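Local coordinates for cytoplasmic export protein 1 (Saccharomyces cerevisiae, PDB 3VWA) that takes part in nuclear tRNA export and probably passes tRNA from export receptors at the nuclear pore to the translation machinery, at residues 435-440 against 473-478; 22-27 against 172-177. One frame throughout, in Å; residues are numbered along the deposited sequence.

In the fold
The modelled chain is the larger, N-terminal part of the protein and combines a kinase-like domain with a helical HEAT-repeat region. Interaction 2 (22-27 against 172-177) lies in the kinase-like part, where a turn of the first antiparallel sheet meets the end of helix 160-174. Interaction 1 (435-440 against 473-478) lies in the helical array, between the curated repeats 381-419 and 494-530. The contact centres are about 73 Å apart and their nearest atoms about 54 Å apart, on opposite sides of the chain's centre, so neither touches the other. They follow in series along the sequence: interaction 2 is complete before interaction 1 begins.

Interaction 1: 435-440 against 473-478; sequences IRTWTV and QVKPRL
Thr-437 and Pro-476 form the centre of this contact, and their CA atoms are 4.2 Å apart. The two helices run almost the same way, with 6° between their directions and 8.2 Å between the segment axes. Thr-437 meets the neighbouring helix with both branches. Its OG1 touches the ring at CG of Pro-476, 3.4 Å away, the two side chains crossing at about a right angle. The CG2 methyl, anti to the backbone N, rests 3.5 Å from CG of Lys-475, whose extended methylene chain passes across the threonine at roughly a right angle. The hydroxyl is not left without a polar partner among these carbons, because it bonds back to Val-433 O one turn earlier. An alanine in place of Thr-437 would lack OG1 and CG2, which is likely to leave a gap between the helices, facing Pro-476 CG and the Lys-475 methylenes, and Val-433 O without its side-chain donor.

Arg-436 borders the proline on another flank, with CB 4.1 Å from Pro-476 CG. Its chain then bends at chi3 (-53°), and NH1 ends 3.4 Å from Gln-473 CG, which sits at the guanidinium edge and in its plane. The Gln-473 amide is turned 83° from that plane. The charge is answered elsewhere: NE makes a salt bridge to Asp-471, and NH2 bonds to Asp-430 O, so two loops help fix the rotation of the group. Lys-475 likewise sends NZ to Glu-434.

Val-440 touches more lightly, with CG1 4.2 Å from Pro-476 O, and also packs on Phe-465 of helix 454-469. Two nearly parallel helices in direct contact, joined through an intervening helix, are the arrangement expected of an alpha-solenoid built from stacked HEAT-type hairpins.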
ATOM      1  N   ILE A 435      -6.388  24.659  24.351  1.00 25.54           N
ATOM      2  CA  ILE A 435      -5.540  25.166  23.308  1.00 25.07           C
ATOM      3  C   ILE A 435      -4.475  26.036  23.900  1.00 24.81           C
ATOM      4  O   ILE A 435      -3.316  25.934  23.495  1.00 25.81           O
ATOM      5  CB  ILE A 435      -6.354  25.940  22.228  1.00 25.39           C
ATOM      6  CG1 ILE A 435      -7.263  24.969  21.470  1.00 26.13           C
ATOM      7  CG2 ILE A 435      -5.423  26.668  21.237  1.00 24.57           C
ATOM      8  CD1 ILE A 435      -8.169  25.622  20.413  1.00 22.05           C
ATOM      9  N   ARG A 436      -4.851  26.899  24.853  1.00 25.09           N
ATOM     10  CA  ARG A 436      -3.846  27.665  25.632  1.00 24.03           C
ATOM     11  C   ARG A 436      -2.792  26.823  26.338  1.00 24.12           C
ATOM     12  O   ARG A 436      -1.590  27.159  26.269  1.00 21.47           O
ATOM     13  CB  ARG A 436      -4.472  28.707  26.583  1.00 23.05           C
ATOM     14  CG  ARG A 436      -5.453  29.655  25.810  1.00 23.05           C
ATOM     15  CD  ARG A 436      -5.748  30.950  26.514  1.00 24.04           C
ATOM     16  NE  ARG A 436      -6.218  30.741  27.900  1.00 30.80           N
ATOM     17  CZ  ARG A 436      -7.464  30.434  28.267  1.00 31.03           C
ATOM     18  NH1 ARG A 436      -7.726  30.303  29.571  1.00 32.53           N
ATOM     19  NH2 ARG A 436      -8.442  30.277  27.360  1.00 28.90           N
ATOM     20  N   THR A 437      -3.243  25.757  27.004  1.00 25.91           N
ATOM     21  CA  THR A 437      -2.392  24.801  27.726  1.00 25.67           C
ATOM     22  C   THR A 437      -1.410  24.150  26.730  1.00 28.37           C
ATOM     23  O   THR A 437      -0.176  24.169  26.943  1.00 28.08           O
ATOM     24  CB  THR A 437      -3.264  23.741  28.466  1.00 26.56           C
ATOM     25  OG1 THR A 437      -4.217  24.410  29.315  1.00 26.45           O
ATOM     26  CG2 THR A 437      -2.427  22.777  29.353  1.00 27.49           C
ATOM     27  N   TRP A 438      -1.938  23.617  25.628  1.00 27.30           N
ATOM     28  CA  TRP A 438      -1.116  22.900  24.658  1.00 24.92           C
ATOM     29  C   TRP A 438      -0.177  23.835  23.902  1.00 27.76           C
ATOM     30  O   TRP A 438       0.933  23.422  23.552  1.00 27.12           O
ATOM     31  CB  TRP A 438      -1.956  22.063  23.689  1.00 30.28           C
ATOM     32  CG  TRP A 438      -2.243  20.692  24.224  1.00 33.93           C
ATOM     33  CD1 TRP A 438      -3.365  20.281  24.930  1.00 36.52           C
ATOM     34  CD2 TRP A 438      -1.364  19.535  24.206  1.00 38.39           C
ATOM     35  NE1 TRP A 438      -3.260  18.967  25.308  1.00 37.41           N
ATOM     36  CE2 TRP A 438      -2.075  18.467  24.930  1.00 41.38           C
ATOM     37  CE3 TRP A 438      -0.082  19.286  23.725  1.00 39.69           C
ATOM     38  CZ2 TRP A 438      -1.530  17.208  25.095  1.00 42.11           C
ATOM     39  CZ3 TRP A 438       0.462  18.009  23.916  1.00 42.40           C
ATOM     40  CH2 TRP A 438      -0.240  17.003  24.587  1.00 41.93           C
ATOM     41  N   THR A 439      -0.596  25.075  23.639  1.00 22.77           N
ATOM     42  CA  THR A 439       0.288  25.995  22.935  1.00 24.92           C
ATOM     43  C   THR A 439       1.654  26.170  23.594  1.00 27.01           C
ATOM     44  O   THR A 439       2.679  26.192  22.908  1.00 25.34           O
ATOM     45  CB  THR A 439      -0.336  27.407  22.749  1.00 22.73           C
ATOM     46  OG1 THR A 439      -1.542  27.287  21.984  1.00 24.63           O
ATOM     47  CG2 THR A 439       0.652  28.348  21.985  1.00 22.27           C
ATOM     48  N   VAL A 440       1.668  26.304  24.918  1.00 27.05           N
ATOM     49  CA  VAL A 440       2.947  26.492  25.604  1.00 30.71           C
ATOM     50  C   VAL A 440       3.865  25.224  25.556  1.00 29.32           C
ATOM     51  O   VAL A 440       5.114  25.332  25.497  1.00 27.90           O
ATOM     52  CB  VAL A 440       2.761  27.140  27.037  1.00 31.89           C
ATOM     53  CG1 VAL A 440       2.105  26.196  28.033  1.00 28.10           C
ATOM     54  CG2 VAL A 440       4.079  27.635  27.603  1.00 30.90           C
ATOM     55  N   GLN A 473      -6.826  30.804  33.917  1.00 37.58           N
ATOM     56  CA  GLN A 473      -7.037  29.424  34.306  1.00 35.25           C
ATOM     57  C   GLN A 473      -5.764  28.768  34.812  1.00 34.70           C
ATOM     58  O   GLN A 473      -4.677  29.159  34.406  1.00 32.74           O
ATOM     59  CB  GLN A 473      -7.647  28.674  33.147  1.00 35.66           C
ATOM     60  CG  GLN A 473      -8.849  29.414  32.600  1.00 39.67           C
ATOM     61  CD  GLN A 473      -9.998  29.399  33.566  1.00 43.82           C
ATOM     62  OE1 GLN A 473     -10.309  28.353  34.123  1.00 48.83           O
ATOM     63  NE2 GLN A 473     -10.642  30.564  33.777  1.00 42.47           N
ATOM     64  N   VAL A 474      -5.914  27.784  35.705  1.00 31.51           N
ATOM     65  CA  VAL A 474      -4.794  27.097  36.343  1.00 31.48           C
ATOM     66  C   VAL A 474      -4.033  26.187  35.373  1.00 33.65           C
ATOM     67  O   VAL A 474      -2.811  26.043  35.479  1.00 34.98           O
ATOM     68  CB  VAL A 474      -5.251  26.327  37.613  1.00 33.00           C
ATOM     69  CG1 VAL A 474      -4.197  25.349  38.152  1.00 31.16           C
ATOM     70  CG2 VAL A 474      -5.597  27.309  38.712  1.00 33.92           C
ATOM     71  N   LYS A 475      -4.720  25.596  34.408  1.00 29.56           N
ATOM     72  CA  LYS A 475      -4.074  24.573  33.595  1.00 30.44           C
ATOM     73  C   LYS A 475      -2.855  25.086  32.785  1.00 27.59           C
ATOM     74  O   LYS A 475      -1.847  24.396  32.747  1.00 29.16           O
ATOM     75  CB  LYS A 475      -5.073  23.823  32.710  1.00 30.74           C
ATOM     76  CG  LYS A 475      -4.527  22.498  32.166  1.00 34.41           C
ATOM     77  CD  LYS A 475      -5.598  21.677  31.420  1.00 37.89           C
ATOM     78  CE  LYS A 475      -5.084  20.281  31.061  1.00 39.66           C
ATOM     79  NZ  LYS A 475      -6.126  19.376  30.483  1.00 41.51           N
ATOM     80  N   PRO A 476      -2.956  26.261  32.133  1.00 24.87           N
ATOM     81  CA  PRO A 476      -1.839  26.813  31.342  1.00 27.36           C
ATOM     82  C   PRO A 476      -0.666  27.307  32.192  1.00 30.16           C
ATOM     83  O   PRO A 476       0.483  27.293  31.734  1.00 29.07           O
ATOM     84  CB  PRO A 476      -2.482  27.960  30.563  1.00 25.60           C
ATOM     85  CG  PRO A 476      -3.987  27.586  30.533  1.00 26.66           C
ATOM     86  CD  PRO A 476      -4.206  27.021  31.906  1.00 25.59           C
ATOM     87  N   ARG A 477      -0.946  27.676  33.440  1.00 31.88           N
ATOM     88  CA  ARG A 477       0.102  28.022  34.397  1.00 29.02           C
ATOM     89  C   ARG A 477       0.905  26.784  34.729  1.00 29.24           C
ATOM     90  O   ARG A 477       2.152  26.778  34.633  1.00 31.94           O
ATOM     91  CB  ARG A 477      -0.509  28.700  35.634  1.00 31.78           C
ATOM     92  CG  ARG A 477      -1.582  29.724  35.249  1.00 30.79           C
ATOM     93  CD  ARG A 477      -1.615  30.925  36.169  1.00 29.81           C
ATOM     94  NE  ARG A 477      -2.037  30.559  37.499  1.00 32.11           N
ATOM     95  CZ  ARG A 477      -3.307  30.565  37.912  1.00 32.02           C
ATOM     96  NH1 ARG A 477      -4.274  30.945  37.091  1.00 33.30           N
ATOM     97  NH2 ARG A 477      -3.607  30.179  39.139  1.00 29.68           N
ATOM     98  N   LEU A 478       0.204  25.699  35.053  1.00 29.51           N
ATOM     99  CA  LEU A 478       0.848  24.401  35.280  1.00 27.72           C
ATOM    100  C   LEU A 478       1.642  23.919  34.069  1.00 28.13           C
ATOM    101  O   LEU A 478       2.609  23.200  34.209  1.00 28.39           O
ATOM    102  CB  LEU A 478      -0.228  23.372  35.605  1.00 28.80           C
ATOM    103  CG  LEU A 478      -0.992  23.584  36.926  1.00 30.08           C
ATOM    104  CD1 LEU A 478      -2.137  22.612  36.989  1.00 30.33           C
ATOM    105  CD2 LEU A 478      -0.119  23.444  38.163  1.00 31.18           C
TER

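Interaction 2: 22-27 against 172-177; sequences ETALWQ and NIIGSQ
The forked end of Leu-25 reaches two successive isoleucines, Ile-173 and Ile-174, and the fit is methyl against methyl. CD2 comes 3.6 Å from Ile-173 CG2, the closest approach of the contact, while CD1 lies 4.0 Å from Ile-174 CD1. The branch point is shared as well, for Leu-25 CG stands 4.1 Å from both of those isoleucine methyls. Each prong thus meets a methyl of its own, and the leucine crosses both isoleucines at about a right angle.

In the other direction, Ile-174 CD1 is the bump and the turn supplies the hollow. Ala-24 CB lies 4.0 Å away from it and Thr-23 CG2 is 4.2 Å from the same methyl, so together with Leu-25 CD1 they form a shallow three-residue seat. The bend in the Ile-174 chain, with chi2 at -76° rather than extended, swings CD1 into this seat. Ala-24 CB also faces the backbone, at 4.2 Å from Ile-173 O.

Both backbones change course here. Thr-23 N bonds to Trp-26 O, and the helical angles of Ala-24 and Leu-25, close to those of a type I turn, reverse the chain between strands 21-22 and 26-33. On the other side, Gly-175 adopts a positive phi (65°) and is the C-prime residue of a Schellman motif ending helix 160-174. The apolar patch continues beyond the two segments, as Ile-173 also packs on Leu-54 of helix 52-64 and Leu-25 on Tyr-170.

The segments meet through carbon and one carbonyl oxygen, with neither a bond nor a charge pair between them. Cohesion across 181 Å² of buried surface probably comes mainly from van der Waals and hydrophobic packing, so the fit is likely to depend on shape more than on directional bonds.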
ATOM      1  N   GLU A  22      13.352 -19.981 -12.426  1.00 41.34           N
ATOM      2  CA  GLU A  22      13.987 -20.824 -13.399  1.00 45.80           C
ATOM      3  C   GLU A  22      13.200 -22.104 -13.377  1.00 47.08           C
ATOM      4  O   GLU A  22      12.714 -22.486 -12.338  1.00 45.23           O
ATOM      5  CB  GLU A  22      15.382 -21.169 -12.916  1.00 49.44           C
ATOM      6  CG  GLU A  22      16.512 -20.524 -13.682  1.00 58.02           C
ATOM      7  CD  GLU A  22      17.562 -21.542 -14.083  1.00 56.86           C
ATOM      8  OE1 GLU A  22      17.810 -22.513 -13.326  1.00 58.03           O
ATOM      9  OE2 GLU A  22      18.128 -21.373 -15.173  1.00 64.19           O
ATOM     10  N   THR A  23      13.119 -22.785 -14.514  1.00 44.98           N
ATOM     11  CA  THR A  23      12.437 -24.066 -14.637  1.00 44.22           C
ATOM     12  C   THR A  23      13.293 -24.860 -15.608  1.00 42.56           C
ATOM     13  O   THR A  23      14.276 -24.343 -16.101  1.00 44.40           O
ATOM     14  CB  THR A  23      10.966 -23.820 -15.059  1.00 44.59           C
ATOM     15  OG1 THR A  23      10.176 -23.743 -13.872  1.00 42.50           O
ATOM     16  CG2 THR A  23      10.402 -24.865 -15.956  1.00 40.90           C
ATOM     17  N   ALA A  24      12.977 -26.120 -15.849  1.00 46.23           N
ATOM     18  CA  ALA A  24      13.772 -26.889 -16.780  1.00 45.78           C
ATOM     19  C   ALA A  24      13.653 -26.336 -18.197  1.00 48.77           C
ATOM     20  O   ALA A  24      14.561 -26.557 -19.006  1.00 46.65           O
ATOM     21  CB  ALA A  24      13.366 -28.354 -16.753  1.00 45.14           C
ATOM     22  N   LEU A  25      12.540 -25.654 -18.518  1.00 43.26           N
ATOM     23  CA  LEU A  25      12.344 -25.156 -19.895  1.00 40.22           C
ATOM     24  C   LEU A  25      12.542 -23.647 -20.136  1.00 40.29           C
ATOM     25  O   LEU A  25      12.699 -23.223 -21.284  1.00 37.15           O
ATOM     26  CB  LEU A  25      10.992 -25.554 -20.418  1.00 36.87           C
ATOM     27  CG  LEU A  25      10.895 -27.052 -20.514  1.00 37.02           C
ATOM     28  CD1 LEU A  25       9.467 -27.384 -20.804  1.00 36.31           C
ATOM     29  CD2 LEU A  25      11.822 -27.639 -21.578  1.00 39.20           C
ATOM     30  N   TRP A  26      12.509 -22.859 -19.063  1.00 36.21           N
ATOM     31  CA  TRP A  26      12.473 -21.405 -19.142  1.00 35.91           C
ATOM     32  C   TRP A  26      13.183 -20.781 -17.984  1.00 38.55           C
ATOM     33  O   TRP A  26      13.114 -21.279 -16.840  1.00 37.66           O
ATOM     34  CB  TRP A  26      11.022 -20.872 -19.119  1.00 31.08           C
ATOM     35  CG  TRP A  26      10.200 -21.419 -20.237  1.00 29.76           C
ATOM     36  CD1 TRP A  26       9.394 -22.551 -20.235  1.00 30.31           C
ATOM     37  CD2 TRP A  26      10.091 -20.891 -21.594  1.00 28.54           C
ATOM     38  NE1 TRP A  26       8.838 -22.744 -21.476  1.00 23.24           N
ATOM     39  CE2 TRP A  26       9.208 -21.797 -22.315  1.00 24.27           C
ATOM     40  CE3 TRP A  26      10.639 -19.801 -22.268  1.00 28.87           C
ATOM     41  CZ2 TRP A  26       8.896 -21.604 -23.646  1.00 26.98           C
ATOM     42  CZ3 TRP A  26      10.288 -19.605 -23.598  1.00 25.28           C
ATOM     43  CH2 TRP A  26       9.443 -20.498 -24.266  1.00 27.16           C
ATOM     44  N   GLN A  27      13.832 -19.655 -18.267  1.00 33.84           N
ATOM     45  CA  GLN A  27      14.177 -18.666 -17.229  1.00 35.29           C
ATOM     46  C   GLN A  27      13.209 -17.498 -17.300  1.00 34.86           C
ATOM     47  O   GLN A  27      12.797 -17.079 -18.387  1.00 35.13           O
ATOM     48  CB  GLN A  27      15.585 -18.139 -17.424  1.00 34.14           C
ATOM     49  CG  GLN A  27      16.633 -19.168 -17.071  1.00 36.32           C
ATOM     50  CD  GLN A  27      18.000 -18.674 -17.444  1.00 45.54           C
ATOM     51  OE1 GLN A  27      18.280 -18.403 -18.625  1.00 43.93           O
ATOM     52  NE2 GLN A  27      18.865 -18.527 -16.443  1.00 46.58           N
ATOM     53  N   ASN A 172       8.827 -36.123 -18.933  1.00 52.51           N
ATOM     54  CA  ASN A 172      10.183 -36.644 -18.742  1.00 49.17           C
ATOM     55  C   ASN A 172      11.228 -35.536 -18.599  1.00 49.81           C
ATOM     56  O   ASN A 172      12.156 -35.648 -17.782  1.00 42.24           O
ATOM     57  CB  ASN A 172      10.575 -37.591 -19.884  1.00 49.75           C
ATOM     58  N   ILE A 173      11.079 -34.478 -19.405  1.00 48.82           N
ATOM     59  CA  ILE A 173      11.980 -33.340 -19.342  1.00 45.43           C
ATOM     60  C   ILE A 173      11.806 -32.682 -17.983  1.00 47.67           C
ATOM     61  O   ILE A 173      12.775 -32.463 -17.264  1.00 47.64           O
ATOM     62  CB  ILE A 173      11.730 -32.341 -20.511  1.00 46.54           C
ATOM     63  CG1 ILE A 173      12.388 -32.875 -21.789  1.00 44.25           C
ATOM     64  CG2 ILE A 173      12.220 -30.938 -20.150  1.00 42.44           C
ATOM     65  CD1 ILE A 173      11.582 -32.650 -23.056  1.00 49.27           C
ATOM     66  N   ILE A 174      10.562 -32.394 -17.615  1.00 48.46           N
ATOM     67  CA  ILE A 174      10.305 -31.721 -16.349  1.00 49.38           C
ATOM     68  C   ILE A 174      10.560 -32.599 -15.119  1.00 52.97           C
ATOM     69  O   ILE A 174      10.566 -32.081 -14.003  1.00 54.54           O
ATOM     70  CB  ILE A 174       8.887 -31.129 -16.287  1.00 48.49           C
ATOM     71  CG1 ILE A 174       8.718 -30.095 -17.395  1.00 46.38           C
ATOM     72  CG2 ILE A 174       8.646 -30.484 -14.921  1.00 47.95           C
ATOM     73  CD1 ILE A 174       9.408 -28.790 -17.082  1.00 48.94           C
ATOM     74  N   GLY A 175      10.782 -33.903 -15.314  1.00 54.36           N
ATOM     75  CA  GLY A 175      11.112 -34.792 -14.198  1.00 55.69           C
ATOM     76  C   GLY A 175       9.915 -34.834 -13.281  1.00 60.65           C
ATOM     77  O   GLY A 175      10.028 -34.657 -12.067  1.00 69.96           O
ATOM     78  N   SER A 176       8.755 -35.051 -13.889  1.00 60.05           N
ATOM     79  CA  SER A 176       7.475 -35.009 -13.202  1.00 59.92           C
ATOM     80  C   SER A 176       6.582 -36.153 -13.666  1.00 58.79           C
ATOM     81  O   SER A 176       6.759 -36.703 -14.776  1.00 53.15           O
ATOM     82  CB  SER A 176       6.761 -33.676 -13.481  1.00 56.97           C
ATOM     83  OG  SER A 176       5.482 -33.663 -12.873  1.00 56.33           O
ATOM     84  N   GLN A 177       5.612 -36.472 -12.815  1.00 50.16           N
ATOM     85  CA  GLN A 177       4.638 -37.507 -13.086  1.00 58.42           C
ATOM     86  C   GLN A 177       3.579 -37.102 -14.116  1.00 51.85           C
ATOM     87  O   GLN A 177       2.795 -36.197 -13.879  1.00 56.66           O
ATOM     88  CB  GLN A 177       3.934 -37.871 -11.789  1.00 60.73           C
ATOM     89  CG  GLN A 177       2.974 -39.030 -11.945  1.00 63.69           C
ATOM     90  CD  GLN A 177       3.524 -40.306 -11.351  1.00 73.78           C
ATOM     91  OE1 GLN A 177       3.406 -40.544 -10.145  1.00 66.52           O
ATOM     92  NE2 GLN A 177       4.135 -41.137 -12.192  1.00 79.78           N
TER